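Local structure of glutathione S-transferase (Vibrio parahaemolyticus, 7MIQ) at residues 101-112 against 130-141; 13-21 against 160-169. The protein probably catalyses the conjugation of glutathione to electrophilic compounds, as a glutathione S-transferase of the Gtt2 class. One frame throughout, in Å; residues are numbered along the deposited sequence. Where two conformers were deposited one is given.

Interaction 1 of 2, residues 101-112 against 130-141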
loop_
_atom_site.group_PDB
_atom_site.type_symbol
_atom_site.label_atom_id
_atom_site.label_comp_id
_atom_site.label_asym_id
_atom_site.label_seq_id
_atom_site.Cartn_x
_atom_site.Cartn_y
_atom_site.Cartn_z
ATOM N N VAL A 101 1.203 8.198 -3.321
ATOM C CA VAL A 101 1.335 8.082 -4.774
ATOM C C VAL A 101 0.598 6.845 -5.291
ATOM O O VAL A 101 -0.045 6.885 -6.347
ATOM C CB VAL A 101 2.824 8.069 -5.181
ATOM C CG1 VAL A 101 2.980 7.684 -6.646
ATOM C CG2 VAL A 101 3.468 9.433 -4.922
ATOM N N GLU A 102 0.679 5.730 -4.564
ATOM C CA GLU A 102 0.040 4.469 -5.023
ATOM C C GLU A 102 -1.490 4.598 -4.983
ATOM O O GLU A 102 -2.094 4.432 -6.031
ATOM C CB GLU A 102 0.523 3.267 -4.221
ATOM C CG GLU A 102 1.877 2.764 -4.652
ATOM C CD GLU A 102 2.381 1.635 -3.776
ATOM O OE1 GLU A 102 2.369 1.792 -2.540
ATOM O OE2 GLU A 102 2.771 0.613 -4.331
ATOM N N PHE A 103 -2.092 4.927 -3.837
ATOM C CA PHE A 103 -3.553 5.053 -3.775
ATOM C C PHE A 103 -4.064 6.194 -4.647
ATOM O O PHE A 103 -4.881 5.987 -5.549
ATOM C CB PHE A 103 -4.034 5.271 -2.341
ATOM C CG PHE A 103 -5.516 5.087 -2.170
ATOM C CD1 PHE A 103 -6.070 3.816 -2.160
ATOM C CD2 PHE A 103 -6.355 6.180 -2.026
ATOM C CE1 PHE A 103 -7.431 3.639 -2.006
ATOM C CE2 PHE A 103 -7.719 6.010 -1.872
ATOM C CZ PHE A 103 -8.258 4.737 -1.863
ATOM N N GLN A 104 -3.621 7.419 -4.361
ATOM C CA GLN A 104 -4.208 8.585 -5.009
ATOM C C GLN A 104 -3.748 8.755 -6.450
ATOM O O GLN A 104 -4.390 9.491 -7.206
ATOM C CB GLN A 104 -3.891 9.847 -4.198
ATOM C CG GLN A 104 -4.345 9.753 -2.743
ATOM C CD GLN A 104 -3.965 10.969 -1.917
ATOM O OE1 GLN A 104 -3.959 12.093 -2.418
ATOM N NE2 GLN A 104 -3.644 10.747 -0.643
ATOM N N GLY A 105 -2.670 8.089 -6.853
ATOM C CA GLY A 105 -2.174 8.242 -8.206
ATOM C C GLY A 105 -2.181 6.969 -9.029
ATOM O O GLY A 105 -3.005 6.819 -9.938
ATOM N N LEU A 106 -1.269 6.044 -8.713
ATOM C CA LEU A 106 -1.062 4.867 -9.554
ATOM C C LEU A 106 -2.324 4.020 -9.654
ATOM O O LEU A 106 -2.759 3.666 -10.755
ATOM C CB LEU A 106 0.096 4.030 -9.009
ATOM C CG LEU A 106 0.467 2.812 -9.854
ATOM C CD1 LEU A 106 0.838 3.232 -11.273
ATOM C CD2 LEU A 106 1.607 2.041 -9.207
ATOM N N TYR A 107 -2.916 3.671 -8.509
ATOM C CA TYR A 107 -4.101 2.818 -8.519
ATOM C C TYR A 107 -5.238 3.461 -9.306
ATOM O O TYR A 107 -5.928 2.786 -10.081
ATOM C CB TYR A 107 -4.546 2.523 -7.086
ATOM C CG TYR A 107 -3.605 1.665 -6.263
ATOM C CD1 TYR A 107 -2.619 0.889 -6.863
ATOM C CD2 TYR A 107 -3.716 1.626 -4.876
ATOM C CE1 TYR A 107 -1.765 0.103 -6.100
ATOM C CE2 TYR A 107 -2.871 0.846 -4.108
ATOM C CZ TYR A 107 -1.898 0.086 -4.723
ATOM O OH TYR A 107 -1.059 -0.689 -3.953
ATOM N N ALA A 108 -5.450 4.766 -9.121
ATOM C CA ALA A 108 -6.480 5.463 -9.883
ATOM C C ALA A 108 -6.161 5.486 -11.372
ATOM O O ALA A 108 -7.076 5.423 -12.202
ATOM C CB ALA A 108 -6.654 6.885 -9.352
ATOM N N ALA A 109 -4.876 5.571 -11.731
ATOM C CA ALA A 109 -4.503 5.555 -13.143
ATOM C C ALA A 109 -4.745 4.185 -13.761
ATOM O O ALA A 109 -5.216 4.088 -14.899
ATOM C CB ALA A 109 -3.041 5.969 -13.307
ATOM N N PHE A 110 -4.415 3.118 -13.027
ATOM C CA PHE A 110 -4.737 1.765 -13.469
ATOM C C PHE A 110 -6.227 1.627 -13.762
ATOM O O PHE A 110 -6.622 1.150 -14.832
ATOM C CB PHE A 110 -4.319 0.748 -12.403
ATOM C CG PHE A 110 -2.955 0.149 -12.615
ATOM C CD1 PHE A 110 -2.746 -0.806 -13.596
ATOM C CD2 PHE A 110 -1.889 0.512 -11.805
ATOM C CE1 PHE A 110 -1.498 -1.376 -13.781
ATOM C CE2 PHE A 110 -0.636 -0.051 -11.988
ATOM C CZ PHE A 110 -0.441 -0.996 -12.977
ATOM N N GLN A 111 -7.069 2.042 -12.812
ATOM C CA GLN A 111 -8.510 1.863 -12.958
ATOM C C GLN A 111 -9.057 2.658 -14.137
ATOM O O GLN A 111 -9.924 2.172 -14.871
ATOM C CB GLN A 111 -9.221 2.266 -11.666
ATOM C CG GLN A 111 -8.964 1.327 -10.500
ATOM C CD GLN A 111 -9.463 -0.080 -10.768
ATOM O OE1 GLN A 111 -10.481 -0.275 -11.435
ATOM N NE2 GLN A 111 -8.743 -1.071 -10.255
ATOM N N ALA A 112 -8.570 3.885 -14.332
ATOM C CA ALA A 112 -9.020 4.674 -15.474
ATOM C C ALA A 112 -8.549 4.057 -16.783
ATOM O O ALA A 112 -9.272 4.087 -17.787
ATOM C CB ALA A 112 -8.523 6.113 -15.347
ATOM N N TRP A 130 -16.939 4.652 -13.895
ATOM C CA TRP A 130 -15.896 4.470 -12.893
ATOM C C TRP A 130 -14.529 4.845 -13.450
ATOM O O TRP A 130 -13.710 5.445 -12.743
ATOM C CB TRP A 130 -15.894 3.028 -12.383
ATOM C CG TRP A 130 -14.841 2.752 -11.343
ATOM C CD1 TRP A 130 -13.866 1.798 -11.397
ATOM C CD2 TRP A 130 -14.653 3.445 -10.099
ATOM N NE1 TRP A 130 -13.087 1.849 -10.266
ATOM C CE2 TRP A 130 -13.549 2.852 -9.453
ATOM C CE3 TRP A 130 -15.312 4.506 -9.469
ATOM C CZ2 TRP A 130 -13.091 3.284 -8.211
ATOM C CZ3 TRP A 130 -14.854 4.935 -8.236
ATOM C CH2 TRP A 130 -13.754 4.324 -7.620
ATOM N N GLY A 131 -14.265 4.504 -14.713
ATOM C CA GLY A 131 -13.026 4.934 -15.338
ATOM C C GLY A 131 -12.914 6.444 -15.417
ATOM O O GLY A 131 -11.842 7.010 -15.189
ATOM N N GLU A 132 -14.023 7.117 -15.733
ATOM C CA GLU A 132 -14.026 8.576 -15.758
ATOM C C GLU A 132 -13.848 9.150 -14.359
ATOM O O GLU A 132 -13.155 10.159 -14.178
ATOM C CB GLU A 132 -15.323 9.087 -16.387
ATOM C CG GLU A 132 -15.386 10.599 -16.540
ATOM C CD GLU A 132 -14.387 11.128 -17.555
ATOM O OE1 GLU A 132 -13.964 10.352 -18.439
ATOM O OE2 GLU A 132 -14.023 12.319 -17.466
ATOM N N GLU A 133 -14.474 8.528 -13.358
ATOM C CA GLU A 133 -14.258 8.955 -11.981
ATOM C C GLU A 133 -12.813 8.726 -11.560
ATOM O O GLU A 133 -12.206 9.578 -10.897
ATOM C CB GLU A 133 -15.222 8.217 -11.048
ATOM C CG GLU A 133 -14.976 8.450 -9.566
ATOM C CD GLU A 133 -15.162 9.899 -9.155
ATOM O OE1 GLU A 133 -15.879 10.636 -9.864
ATOM O OE2 GLU A 133 -14.588 10.298 -8.119
ATOM N N SER A 134 -12.237 7.586 -11.953
ATOM C CA SER A 134 -10.846 7.304 -11.623
ATOM C C SER A 134 -9.906 8.299 -12.293
ATOM O O SER A 134 -8.915 8.729 -11.691
ATOM C CB SER A 134 -10.494 5.873 -12.026
ATOM O OG SER A 134 -11.310 4.939 -11.337
ATOM N N LYS A 135 -10.207 8.689 -13.535
ATOM C CA LYS A 135 -9.368 9.672 -14.216
ATOM C C LYS A 135 -9.429 11.025 -13.520
ATOM O O LYS A 135 -8.409 11.710 -13.394
ATOM C CB LYS A 135 -9.782 9.800 -15.681
ATOM C CG LYS A 135 -8.930 10.789 -16.469
ATOM C CD LYS A 135 -9.184 10.687 -17.963
ATOM C CE LYS A 135 -8.262 11.613 -18.738
ATOM N NZ LYS A 135 -8.393 11.418 -20.210
ATOM N N SER A 136 -10.617 11.421 -13.050
ATOM C CA SER A 136 -10.743 12.678 -12.320
ATOM C C SER A 136 -9.918 12.668 -11.041
ATOM O O SER A 136 -9.403 13.712 -10.625
ATOM C CB SER A 136 -12.213 12.957 -11.999
ATOM O OG SER A 136 -12.990 12.991 -13.184
ATOM N N ARG A 137 -9.774 11.503 -10.406
ATOM C CA ARG A 137 -8.940 11.422 -9.213
ATOM C C ARG A 137 -7.467 11.609 -9.560
ATOM O O ARG A 137 -6.720 12.233 -8.796
ATOM C CB ARG A 137 -9.178 10.093 -8.496
ATOM C CG ARG A 137 -10.545 10.020 -7.818
ATOM C CD ARG A 137 -10.742 8.730 -7.031
ATOM N NE ARG A 137 -9.605 8.428 -6.169
ATOM C CZ ARG A 137 -8.900 7.306 -6.227
ATOM N NH1 ARG A 137 -9.218 6.332 -7.066
ATOM N NH2 ARG A 137 -7.856 7.152 -5.417
ATOM N N VAL A 138 -7.034 11.087 -10.709
ATOM C CA VAL A 138 -5.671 11.341 -11.177
ATOM C C VAL A 138 -5.447 12.838 -11.356
ATOM O O VAL A 138 -4.445 13.396 -10.893
ATOM C CB VAL A 138 -5.395 10.575 -12.483
ATOM C CG1 VAL A 138 -4.047 10.988 -13.063
ATOM C CG2 VAL A 138 -5.437 9.076 -12.244
ATOM N N LEU A 139 -6.388 13.513 -12.022
ATOM C CA LEU A 139 -6.241 14.944 -12.271
ATOM C C LEU A 139 -6.223 15.746 -10.977
ATOM O O LEU A 139 -5.530 16.768 -10.894
ATOM C CB LEU A 139 -7.366 15.436 -13.186
ATOM C CG LEU A 139 -7.417 14.840 -14.595
ATOM C CD1 LEU A 139 -8.706 15.235 -15.304
ATOM C CD2 LEU A 139 -6.213 15.286 -15.403
ATOM N N GLU A 140 -6.966 15.306 -9.961
ATOM C CA GLU A 140 -6.988 16.037 -8.697
ATOM C C GLU A 140 -5.707 15.831 -7.898
ATOM O O GLU A 140 -5.325 16.705 -7.110
ATOM C CB GLU A 140 -8.203 15.617 -7.871
ATOM C CG GLU A 140 -9.530 16.077 -8.455
ATOM C CD GLU A 140 -10.723 15.483 -7.735
ATOM O OE1 GLU A 140 -10.519 14.616 -6.858
ATOM O OE2 GLU A 140 -11.866 15.879 -8.047
ATOM N N PHE A 141 -5.029 14.698 -8.080
ATOM C CA PHE A 141 -3.798 14.463 -7.333
ATOM C C PHE A 141 -2.600 15.177 -7.952
ATOM O O PHE A 141 -1.652 15.510 -7.235
ATOM C CB PHE A 141 -3.521 12.961 -7.226
ATOM C CG PHE A 141 -2.198 12.634 -6.586
ATOM C CD1 PHE A 141 -1.924 13.036 -5.288
ATOM C CD2 PHE A 141 -1.235 11.921 -7.279
ATOM C CE1 PHE A 141 -0.708 12.739 -4.694
ATOM C CE2 PHE A 141 -0.016 11.617 -6.689
ATOM C CZ PHE A 141 0.248 12.029 -5.396
HETATM O O HOH W 1 -6.799 11.515 -6.174
#
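Val101 starts the contact between helix segments 101-112 and 130-141, its CG2 resting 4.2 Å from CZ of the Phe141 ring. At Phe103 the backbone does more than the side chain: Arg137 NH2 reaches the carbonyl O at 3.2 Å in a weak, bent hydrogen bond, with the O lying near the guanidinium plane, at its edge. The arginine chain runs toward the N-terminal end of the first helix, and its bend at chi3 (48°) turns the guanidinium across to it, NH2 meeting the Phe103 ring obliquely. Gln104 lays its CB over one face of the Phe141 ring, 4.2 Å from the centroid, a CH-pi contact. Its carbonyl O shares a water with Arg137 O, gripped weakly on the Gln104 side. Gly105 passes the Phe141 ring with its bare CA 3.9 Å from CD2, so the backbone itself packs there. One turn on, Ala108 CB sits under a face of the Arg137 guanidinium and also touches Val138 CG2, which presses against the backbone N of Ala109 at 3.6 Å. Gln111 sets its CB against Ser134 OG, while its amide O lies at the edge of the Trp130 indole, a residue that is poorly ordered. The Ser134 hydroxyl is turned back to Trp130 O, which it meets from the opposite face to Ser134 N. Ala112 closes the row with CB 3.4 Å from Gly131 O, and here the CA atoms of Ala112 and Gly131 come within 4.0 Å. Small residues thus let two roughly antiparallel helices, axes 7.7 Å apart at an angle of 148°, pack backbone to backbone at this end. Trp130 also stacks on Trp130 of the second subunit. Such a long antiparallel helix pair belongs to the all-helical C-terminal domain of glutathione S-transferases.

Interaction 2 of 2, residues 13-21 against 160-169; sequences KRVSIFLKE and FSVVDITGYI
Ile165 is the main bump on the 160-169 side, and it fits a hollow between Arg14, Ile17 and Phe18 on helix 13-21. With CG1 anti to the carbonyl carbon (chi1 -58°) and the chain extended, CD1 reaches Phe18, 3.9 Å from both CA and CD2, while CG2 lies 4.0 Å from Ile17 CG2 and touches Arg14 O. The Ile17 and Ile165 side chains lie alongside, each pointing back past the other. Ile17 answers with its tip, CD1 landing on Tyr168 CE2 and, more loosely, near Ile169 CD1. Beside Ile165 CD1, Val162 CG2 meets the same ring corner obliquely, 3.9 Å from Phe18 CD2. At the far end the Glu21 carboxylate carbon comes to 3.6 Å from Phe160 CE2, the two planes 38° apart; its oxygen OE2 is tied to Arg199. Toward Ile169 the Arg14 aliphatic stem packs on CG1, and its guanidinium carries on to Thr166. NH2 gives a hydrogen bond to OG1 at 3.0 Å, with the oxygen 27° out of the guanidinium plane. A water in that plane accepts from NE and also bonds OG1. Thr166 OG1 has His98 as a further partner, and NH2 a salt bridge to Glu102. Ser161 and Asp164 form a capping box starting helix 162-177, consistent with that of other glutathione S-transferases. The whole is the interface between the thioredoxin-like N-terminal and helical C-terminal domains of a glutathione S-transferase.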
loop_
_atom_site.group_PDB
_atom_site.type_symbol
_atom_site.label_atom_id
_atom_site.label_comp_id
_atom_site.label_asym_id
_atom_site.label_seq_id
_atom_site.Cartn_x
_atom_site.Cartn_y
_atom_site.Cartn_z
ATOM N N LYS A 13 7.929 -3.949 -14.659
ATOM C CA LYS A 13 8.934 -2.905 -14.846
ATOM C C LYS A 13 9.282 -2.212 -13.534
ATOM O O LYS A 13 10.394 -1.695 -13.384
ATOM C CB LYS A 13 8.448 -1.874 -15.869
ATOM C CG LYS A 13 8.486 -2.349 -17.318
ATOM C CD LYS A 13 9.895 -2.735 -17.744
ATOM C CE LYS A 13 9.942 -3.094 -19.221
ATOM N NZ LYS A 13 11.320 -3.420 -19.677
ATOM N N ARG A 14 8.346 -2.167 -12.582
ATOM C CA ARG A 14 8.671 -1.608 -11.273
ATOM C C ARG A 14 9.827 -2.368 -10.634
ATOM O O ARG A 14 10.726 -1.764 -10.037
ATOM C CB ARG A 14 7.444 -1.634 -10.361
ATOM C CG ARG A 14 6.345 -0.655 -10.760
ATOM C CD ARG A 14 5.124 -0.818 -9.868
ATOM N NE ARG A 14 5.303 -0.188 -8.564
ATOM C CZ ARG A 14 4.389 -0.193 -7.603
ATOM N NH1 ARG A 14 3.233 -0.819 -7.751
ATOM N NH2 ARG A 14 4.643 0.446 -6.464
ATOM N N VAL A 15 9.823 -3.694 -10.763
ATOM C CA VAL A 15 10.900 -4.508 -10.207
ATOM C C VAL A 15 12.163 -4.388 -11.048
ATOM O O VAL A 15 13.276 -4.330 -10.509
ATOM C CB VAL A 15 10.438 -5.972 -10.083
ATOM C CG1 VAL A 15 11.590 -6.863 -9.608
ATOM C CG2 VAL A 15 9.249 -6.069 -9.138
ATOM N N SER A 16 12.015 -4.358 -12.379
ATOM C CA SER A 16 13.179 -4.307 -13.263
ATOM C C SER A 16 14.000 -3.043 -13.035
ATOM O O SER A 16 15.235 -3.098 -12.992
ATOM C CB SER A 16 12.741 -4.387 -14.728
ATOM O OG SER A 16 12.241 -5.671 -15.052
ATOM N N ILE A 17 13.335 -1.894 -12.904
ATOM C CA ILE A 17 14.052 -0.642 -12.672
ATOM C C ILE A 17 14.756 -0.673 -11.320
ATOM O O ILE A 17 15.914 -0.254 -11.194
ATOM C CB ILE A 17 13.080 0.545 -12.779
ATOM C CG1 ILE A 17 12.524 0.655 -14.202
ATOM C CG2 ILE A 17 13.759 1.844 -12.361
ATOM C CD1 ILE A 17 11.339 1.609 -14.306
ATOM N N PHE A 18 14.065 -1.171 -10.290
ATOM C CA PHE A 18 14.660 -1.276 -8.960
ATOM C C PHE A 18 15.902 -2.159 -8.984
ATOM O O PHE A 18 16.938 -1.810 -8.406
ATOM C CB PHE A 18 13.619 -1.832 -7.987
ATOM C CG PHE A 18 14.008 -1.726 -6.538
ATOM C CD1 PHE A 18 14.855 -2.657 -5.960
ATOM C CD2 PHE A 18 13.495 -0.712 -5.748
ATOM C CE1 PHE A 18 15.200 -2.566 -4.620
ATOM C CE2 PHE A 18 13.834 -0.613 -4.407
ATOM C CZ PHE A 18 14.689 -1.539 -3.843
ATOM N N LEU A 19 15.817 -3.306 -9.657
ATOM C CA LEU A 19 16.957 -4.210 -9.733
ATOM C C LEU A 19 18.139 -3.546 -10.431
ATOM O O LEU A 19 19.288 -3.698 -10.001
ATOM C CB LEU A 19 16.545 -5.493 -10.452
ATOM C CG LEU A 19 17.391 -6.743 -10.230
ATOM C CD1 LEU A 19 17.565 -7.015 -8.745
ATOM C CD2 LEU A 19 16.735 -7.924 -10.917
ATOM N N LYS A 20 17.875 -2.785 -11.497
ATOM C CA LYS A 20 18.956 -2.070 -12.168
ATOM C C LYS A 20 19.568 -1.005 -11.267
ATOM O O LYS A 20 20.792 -0.826 -11.259
ATOM C CB LYS A 20 18.456 -1.442 -13.469
ATOM C CG LYS A 20 18.424 -2.387 -14.656
ATOM C CD LYS A 20 17.915 -1.676 -15.903
ATOM C CE LYS A 20 17.909 -2.603 -17.107
ATOM N NZ LYS A 20 17.290 -1.959 -18.301
ATOM N N GLU A 21 18.737 -0.284 -10.504
ATOM C CA GLU A 21 19.256 0.760 -9.622
ATOM C C GLU A 21 20.249 0.189 -8.617
ATOM O O GLU A 21 21.324 0.758 -8.397
ATOM C CB GLU A 21 18.107 1.467 -8.894
ATOM C CG GLU A 21 17.340 2.495 -9.727
ATOM C CD GLU A 21 18.147 3.760 -10.007
ATOM O OE1 GLU A 21 19.174 3.990 -9.329
ATOM O OE2 GLU A 21 17.750 4.526 -10.906
ATOM N N PHE A 160 16.680 10.362 -4.237
ATOM C CA PHE A 160 15.967 9.393 -5.060
ATOM C C PHE A 160 15.637 8.158 -4.231
ATOM O O PHE A 160 16.490 7.642 -3.502
ATOM C CB PHE A 160 16.818 9.015 -6.275
ATOM C CG PHE A 160 16.202 7.962 -7.155
ATOM C CD1 PHE A 160 15.276 8.307 -8.128
ATOM C CD2 PHE A 160 16.566 6.627 -7.025
ATOM C CE1 PHE A 160 14.711 7.343 -8.946
ATOM C CE2 PHE A 160 16.003 5.654 -7.837
ATOM C CZ PHE A 160 15.075 6.014 -8.799
ATOM N N SER A 161 14.394 7.689 -4.336
ATOM C CA SER A 161 13.938 6.536 -3.571
ATOM C C SER A 161 12.984 5.715 -4.427
ATOM O O SER A 161 12.662 6.076 -5.563
ATOM C CB SER A 161 13.252 6.967 -2.270
ATOM O OG SER A 161 11.948 7.459 -2.532
ATOM N N VAL A 162 12.511 4.603 -3.856
ATOM C CA VAL A 162 11.570 3.733 -4.555
ATOM C C VAL A 162 10.297 4.484 -4.935
ATOM O O VAL A 162 9.627 4.130 -5.913
ATOM C CB VAL A 162 11.263 2.493 -3.687
ATOM C CG1 VAL A 162 10.519 2.900 -2.423
ATOM C CG2 VAL A 162 10.473 1.454 -4.483
ATOM N N VAL A 163 9.940 5.529 -4.181
ATOM C CA VAL A 163 8.738 6.291 -4.508
ATOM C C VAL A 163 8.874 6.958 -5.869
ATOM O O VAL A 163 7.885 7.124 -6.595
ATOM C CB VAL A 163 8.434 7.324 -3.404
ATOM C CG1 VAL A 163 7.126 8.055 -3.702
ATOM C CG2 VAL A 163 8.363 6.643 -2.042
ATOM N N ASP A 164 10.093 7.339 -6.246
ATOM C CA ASP A 164 10.295 7.978 -7.541
ATOM C C ASP A 164 10.173 6.981 -8.686
ATOM O O ASP A 164 9.780 7.360 -9.795
ATOM C CB ASP A 164 11.652 8.677 -7.556
ATOM C CG ASP A 164 11.754 9.751 -6.486
ATOM O OD1 ASP A 164 11.150 10.829 -6.667
ATOM O OD2 ASP A 164 12.405 9.504 -5.451
ATOM N N ILE A 165 10.499 5.708 -8.446
ATOM C CA ILE A 165 10.216 4.681 -9.446
ATOM C C ILE A 165 8.713 4.564 -9.655
ATOM O O ILE A 165 8.215 4.559 -10.788
ATOM C CB ILE A 165 10.825 3.331 -9.025
ATOM C CG1 ILE A 165 12.335 3.461 -8.816
ATOM C CG2 ILE A 165 10.512 2.255 -10.062
ATOM C CD1 ILE A 165 12.987 2.189 -8.315
ATOM N N THR A 166 7.968 4.487 -8.550
ATOM C CA THR A 166 6.517 4.369 -8.622
ATOM C C THR A 166 5.885 5.620 -9.222
ATOM O O THR A 166 4.940 5.526 -10.013
ATOM C CB THR A 166 5.966 4.089 -7.223
ATOM O OG1 THR A 166 6.488 2.837 -6.759
ATOM C CG2 THR A 166 4.445 4.036 -7.233
ATOM N N GLY A 167 6.394 6.801 -8.865
ATOM C CA GLY A 167 5.872 8.022 -9.461
ATOM C C GLY A 167 6.099 8.080 -10.960
ATOM O O GLY A 167 5.234 8.533 -11.715
ATOM N N TYR A 168 7.272 7.623 -11.408
ATOM C CA TYR A 168 7.577 7.581 -12.836
ATOM C C TYR A 168 6.580 6.707 -13.587
ATOM O O TYR A 168 6.059 7.108 -14.636
ATOM C CB TYR A 168 9.015 7.088 -13.022
ATOM C CG TYR A 168 9.434 6.679 -14.422
ATOM C CD1 TYR A 168 9.964 7.605 -15.315
ATOM C CD2 TYR A 168 9.350 5.351 -14.829
ATOM C CE1 TYR A 168 10.371 7.219 -16.591
ATOM C CE2 TYR A 168 9.751 4.960 -16.092
ATOM C CZ TYR A 168 10.261 5.894 -16.968
ATOM O OH TYR A 168 10.663 5.486 -18.220
ATOM N N ILE A 169 6.275 5.522 -13.050
ATOM C CA ILE A 169 5.280 4.653 -13.674
ATOM C C ILE A 169 3.911 5.326 -13.677
ATOM O O ILE A 169 3.172 5.256 -14.669
ATOM C CB ILE A 169 5.238 3.284 -12.964
ATOM C CG1 ILE A 169 6.569 2.545 -13.135
ATOM C CG2 ILE A 169 4.080 2.434 -13.488
ATOM C CD1 ILE A 169 6.910 2.225 -14.576
HETATM O O HOH W 2 7.767 0.946 -8.024
#

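How the interactions relate
Arg14 joins the two contacts, whose centres lie 19 Å apart: its NH2 makes a salt bridge to Glu102 OE2 at 2.8 Å, and its NH1 packs on Leu106 CD2 at 3.6 Å. Thr166 of interaction 2 also meets interaction 1, with CG2 4.0 Å from Val101 CG1. Segment 101-112 therefore meets segment 130-141 with one side and Arg14 and Thr166 with another. Interaction 1 lies inside the C-terminal domain, nested in the chain loop that interaction 2 closes between the domains. Glu102 adds a salt bridge to Arg99 of the second subunit, which carries the charge network from the domain interface to the dimer interface.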